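Local structure of tartronate semialdehyde reductase (Salmonella typhimurium, 1VPD) at residues A57-C62 with E87-G92; A192-T197 with A293-T298. The protein probably catalyses the NAD(P)H-dependent reduction of tartronate semialdehyde to D-glycerate, the last step of the pathway from galactarate to D-glycerate. One frame throughout, in Å; residues are numbered along the deposited sequence. Where two conformers were deposited one is given.

The two contacts lie at far ends of the chain, on opposite sides of its centre, with centres about 53 Å apart. They share no element. Contact 1 belongs to the nucleotide-binding domain. There the end of helix 55-61 meets the 87-92 segment at helix 85-88. Contact 2 belongs to the helical half, where the long helix 170-198 is flanked by the tail that follows helix 285-293. Both are partly buried. Contact 1 is largely polar: a water, backbone oxygens and a lysine meet, with one small alanine pair beside them. Contact 2 is largely apolar, made by threonine and valine methyls, with its hydroxyls bonded back to their own helix.

Contact 1. Residues A57-C62 with E87-G92; sequences AIAEQC and EGAKPG
Ala59 and Gly88 bring two backbone oxygens side by side, and one water joins them. It donates to Ala59 O and to Gly88 O, each at 2.9 Å. It accepts from Lys90 N and from Lys90 NZ, so it has four partners within the contact. Lys90 therefore grips the same water at both of its nitrogens. Its chi1 of 63° sets CG between the backbone N and the carbonyl carbon, and bends at chi3 and chi4 curl the chain back. NZ also gives a weak hydrogen bond to Glu60 O, 3.4 Å away. This lysine has a second deposited conformer, so its grip may not be constant.

Glu60 can be followed outward. Its CB lies 4.1 Å from Gly88 O. CG comes closer, 3.5 Å from Gly88 O, and also lies over Gly88 CA. Beyond CG the extended chain turns away from Gly88, and CG is the last atom to pack on it. Glu60 CA adds a CH...O contact to Gly88 O. Ala59 CB packs against the Gly88-Ala89 peptide, 3.7 Å from Ala89 N, and meets Ala89 CB at 4.2 Å. Ala89 also touches Val118. On another side of the helix, Ile58 packs on Ile11 and Val32 of the Rossmann-type sheet.

The contact thus links two connections of this nucleotide-binding fold. Carbonyls that cannot bond each other are bridged by water, and the lysine ammonium probably steadies the oxygens gathered at the end of helix 55-61.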
loop_
_atom_site.group_PDB
_atom_site.type_symbol
_atom_site.label_atom_id
_atom_site.label_comp_id
_atom_site.label_asym_id
_atom_site.label_seq_id
_atom_site.Cartn_x
_atom_site.Cartn_y
_atom_site.Cartn_z
ATOM N N ALA A 57 1.043 24.480 -4.015
ATOM C CA ALA A 57 1.149 24.852 -5.429
ATOM C C ALA A 57 0.597 23.782 -6.348
ATOM O O ALA A 57 0.018 24.083 -7.381
ATOM C CB ALA A 57 2.586 25.163 -5.799
ATOM N N ILE A 58 0.752 22.511 -5.979
ATOM C CA ILE A 58 0.115 21.455 -6.755
ATOM C C ILE A 58 -1.406 21.619 -6.714
ATOM O O ILE A 58 -2.062 21.533 -7.740
ATOM C CB ILE A 58 0.578 20.074 -6.246
ATOM C CG1 ILE A 58 2.048 19.899 -6.643
ATOM C CG2 ILE A 58 -0.268 18.973 -6.842
ATOM C CD1 ILE A 58 2.689 18.646 -6.164
ATOM N N ALA A 59 -1.947 21.898 -5.535
ATOM C CA ALA A 59 -3.381 22.044 -5.370
ATOM C C ALA A 59 -3.917 23.278 -6.107
ATOM O O ALA A 59 -5.041 23.268 -6.585
ATOM C CB ALA A 59 -3.726 22.126 -3.899
ATOM N N GLU A 60 -3.109 24.321 -6.210
ATOM C CA GLU A 60 -3.494 25.523 -6.971
ATOM C C GLU A 60 -3.674 25.238 -8.464
ATOM O O GLU A 60 -4.457 25.907 -9.151
ATOM C CB GLU A 60 -2.459 26.628 -6.752
ATOM C CG GLU A 60 -2.582 27.261 -5.379
ATOM C CD GLU A 60 -1.441 28.173 -4.978
ATOM O OE1 GLU A 60 -0.324 28.070 -5.518
ATOM O OE2 GLU A 60 -1.676 28.992 -4.064
ATOM N N GLN A 61 -2.954 24.242 -8.968
ATOM C CA GLN A 61 -2.924 23.904 -10.382
ATOM C C GLN A 61 -3.766 22.699 -10.799
ATOM O O GLN A 61 -4.004 22.509 -11.990
ATOM C CB GLN A 61 -1.482 23.627 -10.804
ATOM C CG GLN A 61 -0.528 24.789 -10.615
ATOM C CD GLN A 61 0.903 24.360 -10.843
ATOM O OE1 GLN A 61 1.176 23.587 -11.756
ATOM N NE2 GLN A 61 1.806 24.854 -10.025
ATOM N N CYS A 62 -4.186 21.867 -9.846
ATOM C CA CYS A 62 -4.810 20.578 -10.167
ATOM C C CYS A 62 -6.172 20.460 -9.509
ATOM O O CYS A 62 -6.302 20.777 -8.336
ATOM C CB CYS A 62 -3.921 19.417 -9.679
ATOM S SG CYS A 62 -2.265 19.390 -10.399
ATOM N N GLU A 87 -4.164 24.611 1.785
ATOM C CA GLU A 87 -3.822 26.029 1.596
ATOM C C GLU A 87 -3.903 26.474 0.134
ATOM O O GLU A 87 -3.945 27.691 -0.137
ATOM C CB GLU A 87 -2.433 26.323 2.183
ATOM C CG GLU A 87 -2.334 26.046 3.681
ATOM C CD GLU A 87 -1.005 26.443 4.309
ATOM O OE1 GLU A 87 -0.084 26.887 3.599
ATOM O OE2 GLU A 87 -0.878 26.314 5.549
ATOM N N GLY A 88 -3.922 25.526 -0.811
ATOM C CA GLY A 88 -4.001 25.844 -2.226
ATOM C C GLY A 88 -5.256 25.399 -2.962
ATOM O O GLY A 88 -5.502 25.809 -4.103
ATOM N N ALA A 89 -6.054 24.553 -2.327
ATOM C CA ALA A 89 -7.176 23.903 -2.992
ATOM C C ALA A 89 -8.402 24.805 -2.984
ATOM O O ALA A 89 -8.839 25.258 -1.941
ATOM C CB ALA A 89 -7.525 22.585 -2.286
ATOM N N LYS A 90 -8.989 25.024 -4.136
ATOM C CA LYS A 90 -10.252 25.762 -4.145
ATOM C C LYS A 90 -11.416 24.793 -3.933
ATOM O O LYS A 90 -11.251 23.564 -4.097
ATOM C CB LYS A 90 -10.396 26.574 -5.432
ATOM C CG LYS A 90 -10.449 25.781 -6.721
ATOM C CD LYS A 90 -10.110 26.687 -7.942
ATOM C CE LYS A 90 -8.946 26.163 -8.791
ATOM N NZ LYS A 90 -7.638 26.852 -8.515
ATOM N N PRO A 91 -12.586 25.312 -3.554
ATOM C CA PRO A 91 -13.751 24.452 -3.347
ATOM C C PRO A 91 -13.997 23.615 -4.572
ATOM O O PRO A 91 -13.875 24.110 -5.696
ATOM C CB PRO A 91 -14.888 25.458 -3.111
ATOM C CG PRO A 91 -14.212 26.629 -2.531
ATOM C CD PRO A 91 -12.919 26.728 -3.278
ATOM N N GLY A 92 -14.272 22.329 -4.365
ATOM C CA GLY A 92 -14.520 21.392 -5.430
ATOM C C GLY A 92 -13.321 20.524 -5.809
ATOM O O GLY A 92 -13.473 19.541 -6.528
HETATM O O HOH W 1 -7.249 25.098 -6.330
#

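Contact 2. Residues A192-T197 with A293-T298; sequences ALTLAT and AKVEVT
Thr194 and Thr197 have nearly the same first torsion, chi1 -63° and -57°, and both meet the 293-298 tail with their methyls. In each, OG1 sits beside the backbone N and CG2 lies anti to it. In the conformer given, Thr194 CG2 touches Ala293 CB; how close they come is doubtful, since Thr194 has a second conformer. The same methyl lies 3.8 Å from Val295 CG1. Thr197 CG2 meets Val295 CG2 at 3.6 Å, and Glu296 O is equally near. Val295 thus spreads its two methyls over two threonines one helical turn apart.

Val297 comes in farther along the tail. Its chi1 of 174° turns CG2 toward Thr194, whose OG1 is 3.6 Å away. The Thr194 and Val297 side chains cross at about a right angle. Val297 CG1 rests against Leu193 CB at 4.1 Å. Val206 and Pro203 of helix 203-210 and Val227 of helix 218-228 extend this apolar patch.

The hydroxyls serve their own helix. Thr197 OG1 donates to Leu193 O at 2.8 Å, from above the carbonyl plane. Thr197 N reaches that oxygen from the opposite face. Thr194 OG1 bonds to Ser190 O. Lys198 NZ of the long helix bonds to Ala293 O at the end of helix 285-293, and Glu290 of that helix bonds to Val297 N.

This is the packing of an extended, irregular C-terminal tail along a helix. It joins the last residues of the chain by side-chain packing to the long helix 170-198, part of the all-helical C-terminal domain of the 3-hydroxyisobutyrate dehydrogenase-related family.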
loop_
_atom_site.group_PDB
_atom_site.type_symbol
_atom_site.label_atom_id
_atom_site.label_comp_id
_atom_site.label_asym_id
_atom_site.label_seq_id
_atom_site.Cartn_x
_atom_site.Cartn_y
_atom_site.Cartn_z
ATOM N N ALA A 192 4.738 -23.443 6.503
ATOM C CA ALA A 192 4.621 -24.672 5.736
ATOM C C ALA A 192 5.921 -25.069 5.014
ATOM O O ALA A 192 6.313 -26.236 5.034
ATOM C CB ALA A 192 3.490 -24.557 4.744
ATOM N N LEU A 193 6.563 -24.114 4.359
ATOM C CA LEU A 193 7.822 -24.401 3.645
ATOM C C LEU A 193 8.939 -24.761 4.619
ATOM O O LEU A 193 9.727 -25.658 4.345
ATOM C CB LEU A 193 8.232 -23.226 2.733
ATOM C CG LEU A 193 7.327 -22.965 1.540
ATOM C CD1 LEU A 193 7.897 -21.807 0.714
ATOM C CD2 LEU A 193 7.146 -24.181 0.641
ATOM N N THR A 194 8.989 -24.105 5.776
ATOM C CA THR A 194 9.991 -24.433 6.785
ATOM C C THR A 194 9.744 -25.830 7.359
ATOM O O THR A 194 10.685 -26.597 7.541
ATOM C CB THR A 194 9.966 -23.382 7.913
ATOM O OG1 THR A 194 10.310 -22.099 7.383
ATOM C CG2 THR A 194 11.030 -23.668 8.956
ATOM N N LEU A 195 8.483 -26.191 7.596
ATOM C CA LEU A 195 8.144 -27.553 8.011
ATOM C C LEU A 195 8.661 -28.593 7.008
ATOM O O LEU A 195 9.344 -29.540 7.399
ATOM C CB LEU A 195 6.624 -27.703 8.207
ATOM C CG LEU A 195 6.133 -29.135 8.439
ATOM C CD1 LEU A 195 6.724 -29.708 9.724
ATOM C CD2 LEU A 195 4.598 -29.185 8.476
ATOM N N ALA A 196 8.353 -28.409 5.730
ATOM C CA ALA A 196 8.707 -29.400 4.714
ATOM C C ALA A 196 10.233 -29.510 4.583
ATOM O O ALA A 196 10.769 -30.602 4.506
ATOM C CB ALA A 196 8.104 -29.049 3.408
ATOM N N THR A 197 10.910 -28.372 4.621
ATOM C CA THR A 197 12.376 -28.329 4.540
ATOM C C THR A 197 12.999 -29.050 5.724
ATOM O O THR A 197 13.931 -29.846 5.558
ATOM C CB THR A 197 12.870 -26.884 4.510
ATOM O OG1 THR A 197 12.263 -26.182 3.413
ATOM C CG2 THR A 197 14.367 -26.847 4.217
ATOM N N ALA A 293 13.269 -22.548 13.616
ATOM C CA ALA A 293 13.341 -23.956 13.186
ATOM C C ALA A 293 14.770 -24.406 12.862
ATOM O O ALA A 293 15.012 -25.599 12.673
ATOM C CB ALA A 293 12.467 -24.181 11.987
ATOM N N LYS A 294 15.697 -23.461 12.800
ATOM C CA LYS A 294 17.103 -23.758 12.459
ATOM C C LYS A 294 17.278 -24.423 11.095
ATOM O O LYS A 294 18.025 -25.406 10.941
ATOM C CB LYS A 294 17.768 -24.579 13.565
ATOM C CG LYS A 294 17.774 -23.903 14.898
ATOM C CD LYS A 294 18.589 -22.625 14.924
ATOM C CE LYS A 294 18.875 -22.203 16.355
ATOM N NZ LYS A 294 19.818 -21.064 16.483
ATOM N N VAL A 295 16.594 -23.884 10.096
ATOM C CA VAL A 295 16.773 -24.305 8.709
ATOM C C VAL A 295 16.439 -23.140 7.784
ATOM O O VAL A 295 15.604 -22.301 8.116
ATOM C CB VAL A 295 15.917 -25.563 8.386
ATOM C CG1 VAL A 295 14.445 -25.216 8.336
ATOM C CG2 VAL A 295 16.364 -26.218 7.107
ATOM N N GLU A 296 17.073 -23.080 6.625
ATOM C CA GLU A 296 16.757 -22.062 5.650
ATOM C C GLU A 296 15.989 -22.652 4.476
ATOM O O GLU A 296 16.235 -23.787 4.049
ATOM C CB GLU A 296 18.051 -21.361 5.190
ATOM C CG GLU A 296 18.654 -20.553 6.320
ATOM C CD GLU A 296 19.854 -19.710 5.909
ATOM O OE1 GLU A 296 20.442 -19.988 4.857
ATOM O OE2 GLU A 296 20.181 -18.765 6.658
ATOM N N VAL A 297 15.049 -21.866 3.965
ATOM C CA VAL A 297 14.223 -22.224 2.835
ATOM C C VAL A 297 14.916 -21.689 1.579
ATOM O O VAL A 297 14.893 -20.499 1.321
ATOM C CB VAL A 297 12.811 -21.632 2.990
ATOM C CG1 VAL A 297 11.967 -21.865 1.762
ATOM C CG2 VAL A 297 12.139 -22.253 4.229
ATOM N N THR A 298 15.554 -22.579 0.831
ATOM C CA THR A 298 16.430 -22.174 -0.280
ATOM C C THR A 298 16.165 -23.030 -1.498
ATOM O O THR A 298 15.465 -24.042 -1.418
ATOM C CB THR A 298 17.930 -22.327 0.099
ATOM O OG1 THR A 298 18.242 -23.711 0.284
ATOM C CG2 THR A 298 18.272 -21.710 1.418
#